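Local coordinates for protein imidazolonepropionase (Unidentified, PDB 2Q09) that hydrolyses the carbon-nitrogen ring bond of imidazolone-5-propanoate to give N-formimidoyl-L-glutamate, the third step of histidine degradation, at residues K62-H74 / M347-G359. Numbering follows the deposited sequence.
Sequences KLVTPGLIDCHTH and MAGVTRHAARALG. With FE (Fe (III) ion), chain B.
Ile-69 presses its branched side chain onto residues 350-358, and its backbone N gives a hydrogen bond to Val-350 O (2.7 Å). The bond lies in the carbonyl plane but is bent at the hydrogen (144°). With CG1 beside the backbone N (chi1 -56°) and CG2 beside the carbonyl carbon, the two branches part: CD1 runs to Ala-355 CB (3.8 Å), while CG2 touches Leu-358 CD1, the two side chains running past each other in opposite directions. Between them, Ile-69 CB meets the methyl of Ala-354 (CB to CB 3.6 Å), where strand and helix come close over a small residue. Two residues on, Cys-71 puts CB against Leu-358 CD2 (3.7 Å) and SG near Ala-357 CB (4.0 Å).

Toward the start of the strand, the selenomethionine Met-347 bends at chi2 (58°) and lays its terminal CE on Thr-65, tightly at CB (3.5 Å) and close to OG1 and CG2 as well. The Leu-68 side chain crosses that of Met-347 at about a right angle, its CD2 also lying beside Val-350 CG2. Thr-65 OG1 donates to Pro-66 O and is also hydrogen-bonded to Trp-378 NE1; a valine here, lacking the hydroxyl, would probably leave both Pro-66 O and the indole N-H without this partner.

Strand 68-73 belongs to the amidohydrolase TIM barrel, while 63-66 pairs with strand 375-378 and meets Met-347 at this junction; helix 352-357, ended by a Schellman motif at Gly-359, packs on the barrel's outer side. His-72 and His-74 bind the iron(III) through NE2, with His-242 and Asp-317 completing the protein ligands. Ile-69 and Cys-71 face the helix, whereas Asp-70 points away and the end of His-72 leads off to the iron, so a buried, largely apolar seam backs the strand's polar, metal-holding side.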
# COMPACT_ATOMS: atom_id res chain seq x y z
N LYS A 62 24.81 7.09 11.22
CA LYS A 62 23.35 7.05 11.29
C LYS A 62 22.79 5.82 10.57
O LYS A 62 23.31 5.39 9.55
CB LYS A 62 22.70 8.27 10.64
CG LYS A 62 23.21 9.63 11.06
CD LYS A 62 22.69 10.10 12.40
CE LYS A 62 22.74 11.63 12.46
NZ LYS A 62 24.06 12.17 12.03
N LEU A 63 21.71 5.30 11.11
CA LEU A 63 21.03 4.14 10.55
C LEU A 63 20.40 4.48 9.19
O LEU A 63 19.79 5.54 9.02
CB LEU A 63 19.92 3.70 11.50
CG LEU A 63 18.87 2.73 10.97
CD1 LEU A 63 19.48 1.34 10.80
CD2 LEU A 63 17.69 2.69 11.97
N VAL A 64 20.54 3.57 8.23
CA VAL A 64 19.93 3.77 6.92
C VAL A 64 19.10 2.54 6.59
O VAL A 64 19.49 1.42 6.88
CB VAL A 64 20.99 4.02 5.82
CG1 VAL A 64 21.95 2.84 5.73
CG2 VAL A 64 20.31 4.25 4.49
N THR A 65 17.93 2.76 6.00
CA THR A 65 17.03 1.67 5.64
C THR A 65 16.43 1.96 4.27
O THR A 65 16.54 3.06 3.75
CB THR A 65 15.83 1.55 6.61
OG1 THR A 65 14.94 2.65 6.39
CG2 THR A 65 16.30 1.58 8.05
N PRO A 66 15.78 0.97 3.66
CA PRO A 66 15.16 1.19 2.35
C PRO A 66 13.99 2.14 2.62
O PRO A 66 13.57 2.28 3.78
CB PRO A 66 14.63 -0.19 1.98
CG PRO A 66 15.57 -1.13 2.68
CD PRO A 66 15.74 -0.46 4.04
N GLY A 67 13.49 2.81 1.59
CA GLY A 67 12.37 3.72 1.79
C GLY A 67 11.16 2.87 2.13
O GLY A 67 11.05 1.74 1.65
N LEU A 68 10.24 3.39 2.94
CA LEU A 68 9.07 2.61 3.32
C LEU A 68 8.06 2.57 2.17
O LEU A 68 8.01 3.48 1.33
CB LEU A 68 8.43 3.17 4.58
CG LEU A 68 9.37 3.39 5.77
CD1 LEU A 68 8.55 3.81 6.99
CD2 LEU A 68 10.18 2.13 6.07
N ILE A 69 7.28 1.50 2.14
CA ILE A 69 6.27 1.31 1.10
C ILE A 69 4.90 1.01 1.70
O ILE A 69 4.77 0.08 2.50
CB ILE A 69 6.70 0.14 0.19
CG1 ILE A 69 8.10 0.42 -0.38
CG2 ILE A 69 5.70 -0.08 -0.94
CD1 ILE A 69 8.70 -0.75 -1.15
N ASP A 70 3.89 1.79 1.30
CA ASP A 70 2.50 1.62 1.76
C ASP A 70 1.76 1.08 0.53
O ASP A 70 1.35 1.85 -0.34
CB ASP A 70 1.93 2.98 2.19
CG ASP A 70 0.73 2.85 3.11
OD1 ASP A 70 0.23 3.91 3.55
OD2 ASP A 70 0.30 1.72 3.41
N CYS A 71 1.60 -0.23 0.48
CA CYS A 71 1.01 -0.90 -0.68
C CYS A 71 -0.50 -1.02 -0.79
O CYS A 71 -0.99 -1.73 -1.67
CB CYS A 71 1.63 -2.29 -0.82
SG CYS A 71 1.24 -3.46 0.55
N HIS A 72 -1.25 -0.35 0.08
CA HIS A 72 -2.70 -0.44 0.02
C HIS A 72 -3.38 0.79 0.60
O HIS A 72 -3.59 0.88 1.81
CB HIS A 72 -3.16 -1.69 0.78
CG HIS A 72 -4.64 -1.92 0.77
ND1 HIS A 72 -5.21 -3.12 0.41
CD2 HIS A 72 -5.67 -1.11 1.11
CE1 HIS A 72 -6.52 -3.04 0.53
NE2 HIS A 72 -6.83 -1.83 0.95
N THR A 73 -3.70 1.77 -0.25
CA THR A 73 -4.39 2.95 0.25
C THR A 73 -5.50 3.42 -0.68
O THR A 73 -5.53 3.08 -1.86
CB THR A 73 -3.44 4.16 0.49
OG1 THR A 73 -3.32 4.93 -0.71
CG2 THR A 73 -2.06 3.68 0.92
N HIS A 74 -6.41 4.20 -0.11
CA HIS A 74 -7.53 4.81 -0.81
C HIS A 74 -7.42 6.29 -0.42
O HIS A 74 -8.43 6.91 -0.14
CB HIS A 74 -8.89 4.32 -0.27
CG HIS A 74 -9.11 2.84 -0.34
ND1 HIS A 74 -10.06 2.26 -1.15
CD2 HIS A 74 -8.59 1.82 0.40
CE1 HIS A 74 -10.12 0.97 -0.92
NE2 HIS A 74 -9.24 0.67 0.03
N MSE A 347 8.67 -4.35 9.73
CA MSE A 347 9.61 -3.64 8.87
C MSE A 347 9.71 -4.32 7.50
O MSE A 347 9.65 -3.67 6.45
CB MSE A 347 10.99 -3.54 9.53
CG MSE A 347 11.99 -2.70 8.75
SE MSE A 347 11.36 -0.89 8.47
CE MSE A 347 13.02 -0.16 7.70
N ALA A 348 9.83 -5.65 7.50
CA ALA A 348 9.89 -6.37 6.24
C ALA A 348 8.54 -6.17 5.55
O ALA A 348 8.46 -6.14 4.32
CB ALA A 348 10.13 -7.85 6.49
N GLY A 349 7.50 -6.01 6.37
CA GLY A 349 6.16 -5.81 5.85
C GLY A 349 5.98 -4.52 5.07
O GLY A 349 5.10 -4.43 4.22
N VAL A 350 6.80 -3.50 5.36
CA VAL A 350 6.69 -2.23 4.65
C VAL A 350 7.87 -1.98 3.71
O VAL A 350 8.05 -0.88 3.20
CB VAL A 350 6.55 -1.03 5.62
CG1 VAL A 350 5.31 -1.23 6.50
CG2 VAL A 350 7.81 -0.90 6.48
N THR A 351 8.69 -3.01 3.51
CA THR A 351 9.82 -2.89 2.60
C THR A 351 9.78 -4.05 1.61
O THR A 351 9.08 -3.99 0.60
CB THR A 351 11.19 -2.89 3.34
OG1 THR A 351 11.28 -4.03 4.21
CG2 THR A 351 11.34 -1.61 4.17
N ARG A 352 10.53 -5.10 1.93
CA ARG A 352 10.63 -6.30 1.10
C ARG A 352 9.29 -6.86 0.62
O ARG A 352 9.07 -7.03 -0.58
CB ARG A 352 11.38 -7.37 1.91
CG ARG A 352 12.10 -8.40 1.09
CD ARG A 352 13.23 -9.05 1.88
NE ARG A 352 12.75 -9.94 2.94
CZ ARG A 352 13.12 -9.83 4.21
NH1 ARG A 352 13.95 -8.87 4.59
NH2 ARG A 352 12.65 -10.69 5.11
N HIS A 353 8.41 -7.16 1.57
CA HIS A 353 7.11 -7.74 1.24
C HIS A 353 6.16 -6.75 0.58
O HIS A 353 5.37 -7.14 -0.28
CB HIS A 353 6.51 -8.34 2.51
CG HIS A 353 7.42 -9.35 3.15
ND1 HIS A 353 7.45 -9.57 4.51
CD2 HIS A 353 8.35 -10.17 2.62
CE1 HIS A 353 8.37 -10.49 4.79
NE2 HIS A 353 8.93 -10.86 3.65
N ALA A 354 6.24 -5.48 0.96
CA ALA A 354 5.39 -4.46 0.37
C ALA A 354 5.80 -4.29 -1.09
O ALA A 354 4.96 -4.11 -1.97
CB ALA A 354 5.55 -3.13 1.11
N ALA A 355 7.11 -4.33 -1.35
CA ALA A 355 7.61 -4.20 -2.71
C ALA A 355 7.05 -5.32 -3.58
O ALA A 355 6.58 -5.08 -4.69
CB ALA A 355 9.14 -4.24 -2.71
N ARG A 356 7.11 -6.54 -3.06
CA ARG A 356 6.61 -7.71 -3.78
C ARG A 356 5.12 -7.59 -4.06
O ARG A 356 4.65 -7.97 -5.14
CB ARG A 356 6.89 -8.99 -2.98
CG ARG A 356 6.53 -10.29 -3.73
CD ARG A 356 6.96 -11.52 -2.94
NE ARG A 356 8.41 -11.61 -2.83
CZ ARG A 356 9.21 -12.06 -3.80
NH1 ARG A 356 8.69 -12.46 -4.96
NH2 ARG A 356 10.52 -12.08 -3.62
N ALA A 357 4.37 -7.08 -3.09
CA ALA A 357 2.92 -6.91 -3.24
C ALA A 357 2.59 -5.96 -4.39
O ALA A 357 1.48 -5.97 -4.91
CB ALA A 357 2.31 -6.39 -1.94
N LEU A 358 3.56 -5.14 -4.78
CA LEU A 358 3.36 -4.19 -5.87
C LEU A 358 4.11 -4.65 -7.12
O LEU A 358 4.19 -3.91 -8.10
CB LEU A 358 3.86 -2.80 -5.46
CG LEU A 358 3.19 -2.15 -4.24
CD1 LEU A 358 3.78 -0.78 -3.97
CD2 LEU A 358 1.68 -2.05 -4.47
N GLY A 359 4.64 -5.87 -7.07
CA GLY A 359 5.37 -6.43 -8.20
C GLY A 359 6.72 -5.78 -8.42
O GLY A 359 7.28 -5.86 -9.52
FE FE B . -8.83 -1.00 1.20
O HOH W 1 -10.24 -1.51 3.13